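Local coordinates for DUF411 domain-containing protein (Pseudomonas aeruginosa, PDB 6WIS), which binds copper through a cysteine-bridged tetranuclear cluster and probably contributes to bacterial copper resistance, at residues E1-D6 with G57-K62; M51-T56 with P88-G93; E65-A70 with P95-G100. One frame throughout, in Å; residues are numbered along the deposited sequence.

Contact 1 (E1-D6 with G57-K62); sequences EPLAID and GVIDGK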
ATOM      1  N   GLU A   1      -1.409   8.146 -20.027  1.00 42.18           N
ATOM      2  CA  GLU A   1      -0.052   8.110 -19.464  1.00 52.44           C
ATOM      3  C   GLU A   1       0.332   6.677 -19.040  1.00 44.57           C
ATOM      4  O   GLU A   1      -0.512   5.775 -18.981  1.00 41.99           O
ATOM      5  CB  GLU A   1       0.058   9.069 -18.267  1.00 51.96           C
ATOM      6  CG  GLU A   1      -0.112  10.540 -18.620  1.00 64.13           C
ATOM      7  CD  GLU A   1       0.893  11.020 -19.652  1.00 70.69           C
ATOM      8  OE1 GLU A   1       2.068  10.613 -19.561  1.00 65.71           O
ATOM      9  OE2 GLU A   1       0.510  11.812 -20.549  1.00 77.34           O
ATOM     10  N   PRO A   2       1.612   6.445 -18.781  1.00 40.41           N
ATOM     11  CA  PRO A   2       1.986   5.210 -18.090  1.00 37.76           C
ATOM     12  C   PRO A   2       1.369   5.155 -16.699  1.00 31.80           C
ATOM     13  O   PRO A   2       1.259   6.168 -16.000  1.00 27.11           O
ATOM     14  CB  PRO A   2       3.514   5.286 -18.040  1.00 38.83           C
ATOM     15  CG  PRO A   2       3.861   6.088 -19.273  1.00 41.31           C
ATOM     16  CD  PRO A   2       2.788   7.149 -19.323  1.00 41.23           C
ATOM     17  N   LEU A   3       0.896   3.968 -16.335  1.00 29.37           N
ATOM     18  CA  LEU A   3       0.504   3.702 -14.953  1.00 34.23           C
ATOM     19  C   LEU A   3       1.666   3.998 -14.013  1.00 28.61           C
ATOM     20  O   LEU A   3       2.738   3.418 -14.174  1.00 30.29           O
ATOM     21  CB  LEU A   3       0.090   2.240 -14.831  1.00 32.61           C
ATOM     22  CG  LEU A   3      -0.463   1.711 -13.512  1.00 35.70           C
ATOM     23  CD1 LEU A   3      -1.879   2.234 -13.304  1.00 29.03           C
ATOM     24  CD2 LEU A   3      -0.434   0.177 -13.519  1.00 28.80           C
ATOM     25  N   ALA A   4       1.451   4.869 -13.013  1.00 29.34           N
ATOM     26  CA  ALA A   4       2.539   5.363 -12.166  1.00 35.15           C
ATOM     27  C   ALA A   4       2.128   5.481 -10.693  1.00 28.52           C
ATOM     28  O   ALA A   4       0.987   5.834 -10.365  1.00 25.83           O
ATOM     29  CB  ALA A   4       3.046   6.738 -12.662  1.00 29.15           C
ATOM     30  N   ILE A   5       3.080   5.205  -9.798  1.00 28.60           N
ATOM     31  CA  ILE A   5       2.839   5.318  -8.358  1.00 25.67           C
ATOM     32  C   ILE A   5       4.060   5.958  -7.695  1.00 24.60           C
ATOM     33  O   ILE A   5       5.203   5.644  -8.037  1.00 27.96           O
ATOM     34  CB  ILE A   5       2.476   3.945  -7.731  1.00 25.77           C
ATOM     35  CG1 ILE A   5       2.087   4.094  -6.242  1.00 23.57           C
ATOM     36  CG2 ILE A   5       3.581   2.903  -7.947  1.00 24.65           C
ATOM     37  CD1 ILE A   5       1.464   2.833  -5.646  1.00 24.09           C
ATOM     38  N   ASP A   6       3.825   6.889  -6.774  1.00 28.67           N
ATOM     39  CA  ASP A   6       4.911   7.506  -6.013  1.00 30.21           C
ATOM     40  C   ASP A   6       4.921   6.963  -4.586  1.00 23.77           C
ATOM     41  O   ASP A   6       3.894   6.974  -3.907  1.00 26.27           O
ATOM     42  CB  ASP A   6       4.794   9.032  -5.988  1.00 33.84           C
ATOM     43  CG  ASP A   6       6.067   9.703  -5.447  1.00 38.55           C
ATOM     44  OD1 ASP A   6       7.190   9.353  -5.919  1.00 35.25           O
ATOM     45  OD2 ASP A   6       5.947  10.577  -4.560  1.00 39.83           O
ATOM     46  N   GLY A  57       2.211   4.652  -0.652  1.00 21.96           N
ATOM     47  CA  GLY A  57       2.190   4.990  -2.065  1.00 23.23           C
ATOM     48  C   GLY A  57       1.037   5.931  -2.390  1.00 26.81           C
ATOM     49  O   GLY A  57       0.069   6.010  -1.635  1.00 21.95           O
ATOM     50  N   VAL A  58       1.156   6.666  -3.500  1.00 23.57           N
ATOM     51  CA  VAL A  58       0.087   7.557  -3.964  1.00 25.09           C
ATOM     52  C   VAL A  58      -0.121   7.304  -5.444  1.00 28.16           C
ATOM     53  O   VAL A  58       0.826   7.407  -6.237  1.00 27.66           O
ATOM     54  CB  VAL A  58       0.389   9.052  -3.725  1.00 29.81           C
ATOM     55  CG1 VAL A  58      -0.867   9.894  -4.063  1.00 28.95           C
ATOM     56  CG2 VAL A  58       0.793   9.300  -2.263  1.00 30.23           C
ATOM     57  N   ILE A  59      -1.350   6.972  -5.828  1.00 28.66           N
ATOM     58  CA  ILE A  59      -1.633   6.724  -7.238  1.00 33.75           C
ATOM     59  C   ILE A  59      -2.946   7.414  -7.562  1.00 34.22           C
ATOM     60  O   ILE A  59      -3.953   7.175  -6.889  1.00 31.23           O
ATOM     61  CB  ILE A  59      -1.689   5.223  -7.604  1.00 30.19           C
ATOM     62  CG1 ILE A  59      -2.070   5.049  -9.087  1.00 34.27           C
ATOM     63  CG2 ILE A  59      -2.657   4.425  -6.685  1.00 24.61           C
ATOM     64  CD1 ILE A  59      -1.575   3.720  -9.700  1.00 30.25           C
ATOM     65  N   ASP A  60      -2.914   8.312  -8.549  1.00 38.08           N
ATOM     66  CA  ASP A  60      -4.110   8.996  -9.041  1.00 39.77           C
ATOM     67  C   ASP A  60      -4.934   9.555  -7.886  1.00 44.56           C
ATOM     68  O   ASP A  60      -6.164   9.481  -7.875  1.00 43.53           O
ATOM     69  CB  ASP A  60      -4.936   8.061  -9.934  1.00 42.32           C
ATOM     70  CG  ASP A  60      -4.177   7.644 -11.209  1.00 53.43           C
ATOM     71  OD1 ASP A  60      -3.617   8.518 -11.922  1.00 55.40           O
ATOM     72  OD2 ASP A  60      -4.126   6.430 -11.491  1.00 58.14           O
ATOM     73  N   GLY A  61      -4.233  10.079  -6.875  1.00 41.05           N
ATOM     74  CA  GLY A  61      -4.853  10.737  -5.760  1.00 34.75           C
ATOM     75  C   GLY A  61      -5.187   9.871  -4.561  1.00 42.18           C
ATOM     76  O   GLY A  61      -5.526  10.421  -3.506  1.00 42.37           O
ATOM     77  N   LYS A  62      -5.107   8.545  -4.673  1.00 37.55           N
ATOM     78  CA  LYS A  62      -5.498   7.652  -3.587  1.00 31.95           C
ATOM     79  C   LYS A  62      -4.256   7.056  -2.930  1.00 32.62           C
ATOM     80  O   LYS A  62      -3.229   6.856  -3.592  1.00 29.04           O
ATOM     81  CB  LYS A  62      -6.398   6.540  -4.115  1.00 32.22           C
ATOM     82  CG  LYS A  62      -7.547   7.059  -4.994  1.00 32.83           C
ATOM     83  CD  LYS A  62      -8.500   5.936  -5.365  1.00 33.09           C
ATOM     84  CE  LYS A  62      -9.722   6.494  -6.128  1.00 27.87           C
ATOM     85  NZ  LYS A  62     -10.696   5.391  -6.278  1.00 36.11           N
TER
HETATM   86  O   HOH W   1      -1.277   6.369 -12.627  1.00 41.74           O
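Ile-59 lies against the carbonyl of Ala-4 and the side chain of Ile-5, and its atoms can be followed outward in order. CB sits 4.2 Å from CG1 of Ile-5, an apolar contact between neighbouring strands, and more loosely beside Ala-4 O. CG1 is anti to the backbone N (chi1 177°), which carries the chain alongside the Ala-4 carbonyl; CG1 and the tip, CD1, both lie 3.4 Å from Ala-4 O. CD1 also meets CD1 of Leu-3 at 3.9 Å, the two side chains crossing at a slant; Phe-28 and Arg-77 touch both of them from outside the pair. The strands 4-9 and 55-59 are antiparallel neighbours in a mixed sheet, the axes of 4-6 and 57-59 approaching to 4.7 Å at 144°. Asp-6 and Val-58 form a hydrogen-bonded pair: Asp-6 N donates almost straight (170°) to Val-58 O, and Val-58 N returns a more bent bond of 2.8 Å to Asp-6 O. CA of Gly-57 adds a CA-H...O contact of 3.2 Å to the same Asp-6 O. OD1 of Asp-6 is hydrogen-bonded to Thr-31 OG1 of strand 29-34. From Ile-59 to Lys-62 the chain reverses in a type I' turn; a water between Ala-4 and Asp-60 accepts from Ala-4 N and donates to Asp-60 OD2, which is also salt-bridged to Arg-77.

Contact 2 (M51-T56 with P88-G93); sequences MGSCHT and PGMPVG. With CU (copper (II) ion), chain C; CU (copper (II) ion), chain D; CU (copper (II) ion), chain F.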
HETATM    1  N   MSE A  51      -3.607   2.025  11.119  1.00 41.02           N
HETATM    2  CA  MSE A  51      -3.669   1.306   9.836  1.00 37.92           C
HETATM    3  C   MSE A  51      -2.357   1.571   9.104  1.00 32.74           C
HETATM    4  O   MSE A  51      -2.263   1.191   7.974  1.00 29.80           O
HETATM    5  CB  MSE A  51      -4.862   1.788   9.024  1.00 37.20           C
HETATM    6  CG  MSE A  51      -5.882   0.712   8.815  1.00 53.77           C
HETATM    7 SE   MSE A  51      -7.447   1.298   7.852  0.62 54.17          SE
HETATM    8  CE  MSE A  51      -8.949   0.698   8.918  1.00 34.95           C
ATOM      9  N   GLY A  52      -1.405   2.207   9.782  1.00 30.23           N
ATOM     10  CA  GLY A  52      -0.139   2.534   9.160  1.00 27.82           C
ATOM     11  C   GLY A  52       0.727   1.313   8.912  1.00 28.76           C
ATOM     12  O   GLY A  52       0.576   0.246   9.508  1.00 30.14           O
ATOM     13  N   SER A  53       1.685   1.487   8.012  1.00 27.79           N
ATOM     14  CA  SER A  53       2.592   0.417   7.645  1.00 25.68           C
ATOM     15  C   SER A  53       3.950   1.069   7.453  1.00 26.90           C
ATOM     16  O   SER A  53       4.196   2.173   7.953  1.00 27.76           O
ATOM     17  CB  SER A  53       2.048  -0.327   6.410  1.00 26.83           C
ATOM     18  OG  SER A  53       2.808  -1.476   6.097  1.00 25.40           O
ATOM     19  N   CYS A  54       4.835   0.396   6.710  1.00 24.12           N
ATOM     20  CA  CYS A  54       6.222   0.828   6.532  1.00 23.74           C
ATOM     21  C   CYS A  54       6.428   1.756   5.331  1.00 26.50           C
ATOM     22  O   CYS A  54       7.525   2.317   5.162  1.00 20.46           O
ATOM     23  CB  CYS A  54       7.098  -0.422   6.371  1.00 25.58           C
ATOM     24  SG  CYS A  54       6.329  -1.569   5.164  1.00 27.53           S
ATOM     25  N   HIS A  55       5.432   1.898   4.462  1.00 22.14           N
ATOM     26  CA  HIS A  55       5.564   2.802   3.325  1.00 21.27           C
ATOM     27  C   HIS A  55       4.171   3.275   2.916  1.00 23.48           C
ATOM     28  O   HIS A  55       3.171   2.647   3.254  1.00 22.65           O
ATOM     29  CB  HIS A  55       6.265   2.117   2.139  1.00 22.50           C
ATOM     30  CG  HIS A  55       5.480   0.979   1.548  1.00 20.96           C
ATOM     31  ND1 HIS A  55       5.837  -0.344   1.713  1.00 23.70           N
ATOM     32  CD2 HIS A  55       4.344   0.967   0.805  1.00 22.57           C
ATOM     33  CE1 HIS A  55       4.963  -1.122   1.096  1.00 23.22           C
ATOM     34  NE2 HIS A  55       4.033  -0.353   0.554  1.00 23.54           N
ATOM     35  N   THR A  56       4.116   4.371   2.164  1.00 21.84           N
ATOM     36  CA  THR A  56       2.852   4.935   1.693  1.00 21.13           C
ATOM     37  C   THR A  56       3.015   5.284   0.219  1.00 22.74           C
ATOM     38  O   THR A  56       3.887   6.085  -0.124  1.00 24.37           O
ATOM     39  CB  THR A  56       2.448   6.184   2.482  1.00 27.01           C
ATOM     40  OG1 THR A  56       2.422   5.890   3.893  1.00 28.48           O
ATOM     41  CG2 THR A  56       1.057   6.650   2.039  1.00 26.09           C
ATOM     42  N   PRO A  88      -2.372  -2.989   6.955  1.00 23.05           N
ATOM     43  CA  PRO A  88      -1.661  -2.456   8.127  1.00 24.89           C
ATOM     44  C   PRO A  88      -0.501  -3.354   8.542  1.00 25.29           C
ATOM     45  O   PRO A  88      -0.508  -4.565   8.308  1.00 25.83           O
ATOM     46  CB  PRO A  88      -2.745  -2.417   9.210  1.00 25.47           C
ATOM     47  CG  PRO A  88      -4.031  -2.370   8.451  1.00 30.31           C
ATOM     48  CD  PRO A  88      -3.802  -3.204   7.219  1.00 23.62           C
ATOM     49  N   GLY A  89       0.510  -2.748   9.154  1.00 26.68           N
ATOM     50  CA  GLY A  89       1.603  -3.577   9.628  1.00 25.18           C
ATOM     51  C   GLY A  89       2.428  -4.149   8.487  1.00 30.12           C
ATOM     52  O   GLY A  89       2.556  -3.560   7.401  1.00 29.48           O
HETATM   53  N   MSE A  90       3.000  -5.323   8.733  1.00 25.76           N
HETATM   54  CA  MSE A  90       3.787  -5.991   7.705  1.00 28.11           C
HETATM   55  C   MSE A  90       3.592  -7.486   7.809  1.00 30.57           C
HETATM   56  O   MSE A  90       4.459  -8.184   8.332  1.00 30.88           O
HETATM   57  CB  MSE A  90       5.283  -5.652   7.828  1.00 29.83           C
HETATM   58  CG  MSE A  90       5.654  -4.179   7.758  1.00 28.08           C
HETATM   59 SE   MSE A  90       7.602  -3.855   7.941  0.75 32.91          SE
HETATM   60  CE  MSE A  90       7.891  -4.647   9.712  1.00 30.19           C
ATOM     61  N   PRO A  91       2.454  -7.979   7.315  1.00 28.23           N
ATOM     62  CA  PRO A  91       2.164  -9.420   7.422  1.00 27.90           C
ATOM     63  C   PRO A  91       3.096 -10.223   6.530  1.00 31.39           C
ATOM     64  O   PRO A  91       3.297  -9.888   5.360  1.00 27.41           O
ATOM     65  CB  PRO A  91       0.709  -9.532   6.962  1.00 26.30           C
ATOM     66  CG  PRO A  91       0.467  -8.292   6.159  1.00 27.49           C
ATOM     67  CD  PRO A  91       1.325  -7.220   6.754  1.00 26.36           C
ATOM     68  N   VAL A  92       3.681 -11.275   7.102  1.00 27.96           N
ATOM     69  CA  VAL A  92       4.566 -12.133   6.315  1.00 30.82           C
ATOM     70  C   VAL A  92       3.740 -12.829   5.235  1.00 27.28           C
ATOM     71  O   VAL A  92       2.606 -13.252   5.473  1.00 31.84           O
ATOM     72  CB  VAL A  92       5.293 -13.144   7.227  1.00 29.96           C
ATOM     73  CG1 VAL A  92       6.123 -14.135   6.403  1.00 29.75           C
ATOM     74  CG2 VAL A  92       6.204 -12.429   8.201  1.00 32.48           C
ATOM     75  N   GLY A  93       4.296 -12.936   4.035  1.00 29.46           N
ATOM     76  CA  GLY A  93       3.599 -13.526   2.915  1.00 28.06           C
ATOM     77  C   GLY A  93       2.938 -12.527   1.986  1.00 30.93           C
ATOM     78  O   GLY A  93       2.570 -12.893   0.863  1.00 34.57           O
TER
HETATM   79 CU    CU C 201       7.291  -0.724   3.305  1.00 23.20          CU
HETATM   80 CU    CU D 202       7.566  -3.342   4.403  1.00 26.31          CU
HETATM   81 CU    CU F 204       8.680  -5.409   6.433  1.00 31.97          CU
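Met-51, a selenomethionine, lies side by side with the ring of Pro-88, both side chains pointing the same way. Its CG meets Pro-88 CG at 3.6 Å, while the same proline carbon also rests near Met-51 CA. Val-109 and Leu-111 of strand 106-111 touch the Met-51 side chain as well. Next along the chain, one backbone hydrogen bond and one from a side chain link the two segments. Gly-89 N donates to Gly-52 O over 3.0 Å in a practically straight line (178°), with the donor tilted 24° from the carbonyl plane. Ser-53 OG gives a very short bond to Gly-89 O, 2.5 Å, whose exact length is doubtful; with OG anti to its own backbone N (chi1 -173°), the hydroxyl is directed at the 88-93 loop. Just beyond Gly-89, Met-90, also selenomethionine, brings its SE to a copper ion. Met-90 CG passes Cys-54 SG at 3.7 Å, a packing contact between two ligand side chains. Cys-54 SG bridges two other copper ions, each at 2.3 Å; one is also held by His-55 ND1 at 2.2 Å and by Cys-16, the other by Cys-15 and His-67. Met-90 SE binds its copper at 2.4 Å, together with Cys-15 and Met-97. A thiolate shared by two coppers, with histidine and methionine side chains completing the coordination (selenomethionine here, selenium standing in for sulfur), belongs to the cysteine-bridged tetranuclear copper cluster of CopG.

Contact 3 (E65-A70 with P95-G100); sequences EGHVPA and PGMEMG. With CU (copper (II) ion), chain D; CU (copper (II) ion), chain F; ZN (zinc ion), chain J.
His-67 presents one ring face to Met-97, a selenomethionine, and its ND1 edge to the backbone of Pro-95. ND1 donates to Pro-95 O over 2.7 Å at 152°, with the oxygen close to the ring plane. On the other nitrogen, NE2 binds copper at 2.1 Å, so both nitrogens are engaged and rotation of the imidazole is restricted. The CG of His-67 is anti to the carbonyl carbon (chi1 -70°), which swings the ring from an inverse gamma turn centred on this residue toward the 95-100 loop. CG of Met-97 lies 3.6 Å from the ring centroid and 12° off the normal, a CH-pi contact made as the side chains cross at about a right angle. Here the loop before helix 70-77 and the loop before strand 106-111 converge on the copper cluster, where Cys-15 and Cys-54 complete the His-67 site. A bend at chi2 brings Met-97 SE to a different copper, 2.4 Å away, shared with Cys-15 and Met-90. Farther from the cluster, Pro-69 CG and Pro-95 CG meet at 3.7 Å, with Tyr-106 touching both rings. Glu-98 OE2 binds zinc at 2.3 Å beside Asp-18 and His-22, while OE1 accepts a weak bond from Gly-96 N.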
ATOM      1  N   GLU A  65      -1.359   1.990   1.401  1.00 26.26           N
ATOM      2  CA  GLU A  65      -0.612   1.887   2.647  1.00 24.63           C
ATOM      3  C   GLU A  65      -0.119   0.456   2.803  1.00 24.06           C
ATOM      4  O   GLU A  65      -0.922  -0.476   2.890  1.00 22.74           O
ATOM      5  CB  GLU A  65      -1.484   2.294   3.838  1.00 25.38           C
ATOM      6  CG  GLU A  65      -0.748   2.302   5.177  1.00 22.38           C
ATOM      7  CD  GLU A  65       0.299   3.412   5.270  1.00 30.98           C
ATOM      8  OE1 GLU A  65       0.270   4.294   4.387  1.00 31.71           O
ATOM      9  OE2 GLU A  65       1.144   3.409   6.216  1.00 26.44           O
ATOM     10  N   GLY A  66       1.188   0.279   2.815  1.00 24.66           N
ATOM     11  CA  GLY A  66       1.707  -1.054   3.052  1.00 21.90           C
ATOM     12  C   GLY A  66       1.733  -1.970   1.832  1.00 25.88           C
ATOM     13  O   GLY A  66       1.670  -1.557   0.660  1.00 23.27           O
ATOM     14  N   HIS A  67       1.862  -3.258   2.132  1.00 22.68           N
ATOM     15  CA  HIS A  67       2.159  -4.276   1.124  1.00 24.77           C
ATOM     16  C   HIS A  67       0.889  -4.751   0.403  1.00 26.35           C
ATOM     17  O   HIS A  67       0.527  -5.925   0.423  1.00 23.94           O
ATOM     18  CB  HIS A  67       2.919  -5.414   1.796  1.00 24.47           C
ATOM     19  CG  HIS A  67       4.310  -5.027   2.203  1.00 22.94           C
ATOM     20  ND1 HIS A  67       5.404  -5.230   1.388  1.00 24.55           N
ATOM     21  CD2 HIS A  67       4.776  -4.392   3.301  1.00 20.60           C
ATOM     22  CE1 HIS A  67       6.486  -4.746   1.971  1.00 26.88           C
ATOM     23  NE2 HIS A  67       6.136  -4.226   3.133  1.00 21.12           N
ATOM     24  N   VAL A  68       0.223  -3.800  -0.256  1.00 27.18           N
ATOM     25  CA  VAL A  68      -0.983  -4.102  -1.051  1.00 23.12           C
ATOM     26  C   VAL A  68      -0.576  -4.800  -2.346  1.00 24.03           C
ATOM     27  O   VAL A  68       0.299  -4.289  -3.069  1.00 23.51           O
ATOM     28  CB  VAL A  68      -1.756  -2.820  -1.365  1.00 24.89           C
ATOM     29  CG1 VAL A  68      -3.035  -3.169  -2.154  1.00 19.92           C
ATOM     30  CG2 VAL A  68      -2.104  -2.008  -0.074  1.00 23.99           C
ATOM     31  N   PRO A  69      -1.176  -5.937  -2.696  1.00 22.93           N
ATOM     32  CA  PRO A  69      -0.843  -6.576  -3.976  1.00 23.45           C
ATOM     33  C   PRO A  69      -1.249  -5.703  -5.158  1.00 26.12           C
ATOM     34  O   PRO A  69      -2.235  -4.964  -5.099  1.00 20.48           O
ATOM     35  CB  PRO A  69      -1.660  -7.879  -3.939  1.00 25.23           C
ATOM     36  CG  PRO A  69      -1.787  -8.177  -2.443  1.00 28.18           C
ATOM     37  CD  PRO A  69      -2.026  -6.801  -1.853  1.00 24.65           C
ATOM     38  N   ALA A  70      -0.497  -5.838  -6.256  1.00 25.58           N
ATOM     39  CA  ALA A  70      -0.746  -5.039  -7.456  1.00 25.37           C
ATOM     40  C   ALA A  70      -2.197  -5.137  -7.926  1.00 29.98           C
ATOM     41  O   ALA A  70      -2.818  -4.121  -8.262  1.00 28.82           O
ATOM     42  CB  ALA A  70       0.207  -5.468  -8.574  1.00 26.49           C
ATOM     43  N   PRO A  95       3.063  -9.279  -0.608  1.00 28.50           N
ATOM     44  CA  PRO A  95       4.094  -9.030  -1.636  1.00 25.93           C
ATOM     45  C   PRO A  95       5.172  -8.079  -1.138  1.00 24.70           C
ATOM     46  O   PRO A  95       4.884  -6.998  -0.613  1.00 25.37           O
ATOM     47  CB  PRO A  95       3.312  -8.422  -2.810  1.00 30.03           C
ATOM     48  CG  PRO A  95       1.864  -8.699  -2.538  1.00 32.61           C
ATOM     49  CD  PRO A  95       1.701  -8.912  -1.060  1.00 26.60           C
ATOM     50  N   GLY A  96       6.428  -8.485  -1.316  1.00 27.01           N
ATOM     51  CA  GLY A  96       7.548  -7.755  -0.763  1.00 23.84           C
ATOM     52  C   GLY A  96       7.900  -8.138   0.657  1.00 27.39           C
ATOM     53  O   GLY A  96       8.975  -7.765   1.130  1.00 26.13           O
HETATM   54  N   MSE A  97       7.047  -8.905   1.326  1.00 27.94           N
HETATM   55  CA  MSE A  97       7.276  -9.416   2.684  1.00 30.62           C
HETATM   56  C   MSE A  97       7.268 -10.952   2.656  1.00 32.49           C
HETATM   57  O   MSE A  97       7.064 -11.605   3.666  1.00 26.31           O
HETATM   58  CB  MSE A  97       6.195  -8.902   3.650  1.00 23.82           C
HETATM   59  CG  MSE A  97       6.485  -7.507   4.360  1.00 27.55           C
HETATM   60 SE   MSE A  97       8.111  -7.545   5.485  0.75 31.32          SE
HETATM   61  CE  MSE A  97       7.433  -8.931   6.720  1.00 27.57           C
ATOM     62  N   GLU A  98       7.462 -11.564   1.493  1.00 26.59           N
ATOM     63  CA  GLU A  98       7.279 -13.008   1.432  1.00 30.33           C
ATOM     64  C   GLU A  98       8.539 -13.718   1.936  1.00 36.16           C
ATOM     65  O   GLU A  98       9.669 -13.327   1.612  1.00 32.69           O
ATOM     66  CB  GLU A  98       6.908 -13.454   0.016  1.00 31.36           C
ATOM     67  CG  GLU A  98       8.021 -13.519  -0.963  1.00 34.26           C
ATOM     68  CD  GLU A  98       8.429 -12.170  -1.520  1.00 43.10           C
ATOM     69  OE1 GLU A  98       7.892 -11.095  -1.131  1.00 32.85           O
ATOM     70  OE2 GLU A  98       9.323 -12.222  -2.370  1.00 35.79           O
HETATM   71  N   MSE A  99       8.341 -14.729   2.776  1.00 30.95           N
HETATM   72  CA  MSE A  99       9.456 -15.481   3.349  1.00 34.25           C
HETATM   73  C   MSE A  99       9.122 -16.977   3.432  1.00 38.91           C
HETATM   74  O   MSE A  99       8.925 -17.513   4.530  1.00 43.70           O
HETATM   75  CB  MSE A  99       9.791 -14.938   4.746  1.00 37.46           C
HETATM   76  CG  MSE A  99      10.190 -13.473   4.755  1.00 30.56           C
HETATM   77 SE   MSE A  99      10.615 -12.750   6.474  0.68 36.43          SE
HETATM   78  CE  MSE A  99      10.796 -10.932   5.891  1.00 35.75           C
ATOM     79  N   GLY A 100       9.021 -17.639   2.290  1.00 34.79           N
ATOM     80  CA  GLY A 100       8.729 -19.068   2.280  1.00 39.04           C
ATOM     81  C   GLY A 100       7.241 -19.369   2.228  1.00 45.24           C
ATOM     82  O   GLY A 100       6.416 -18.545   1.819  1.00 44.15           O
TER
HETATM   83 CU    CU D 202       7.566  -3.342   4.403  1.00 26.31          CU
HETATM   84 CU    CU F 204       8.680  -5.409   6.433  1.00 31.97          CU
HETATM   85 ZN    ZN J 208       9.710 -10.222  -3.412  1.00 31.00          ZN

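Contacts 2 and 3 have centres about 8 Å apart, and their four segments, which alternate along the chain, supply part of one copper cluster, completed by Cys-13, Cys-15 and Cys-16. Two copper ions are common to both: one joins the 51-56 and 65-70 segments, the other the 88-93 and 95-100 segments, and Cys-15 ligates both. Glu-65 adds a direct tie, its OE2 lying 2.7 Å from Ser-53 N and its OE1 2.7 Å from Thr-56 OG1, both probable hydrogen bonds. Contact 1 is remote, its centre about 19 Å from that of contact 2 and about 18 Å from that of contact 3. It is nevertheless connected to the cluster through strand 55-59, which begins beside the copper ions and runs into contact 1.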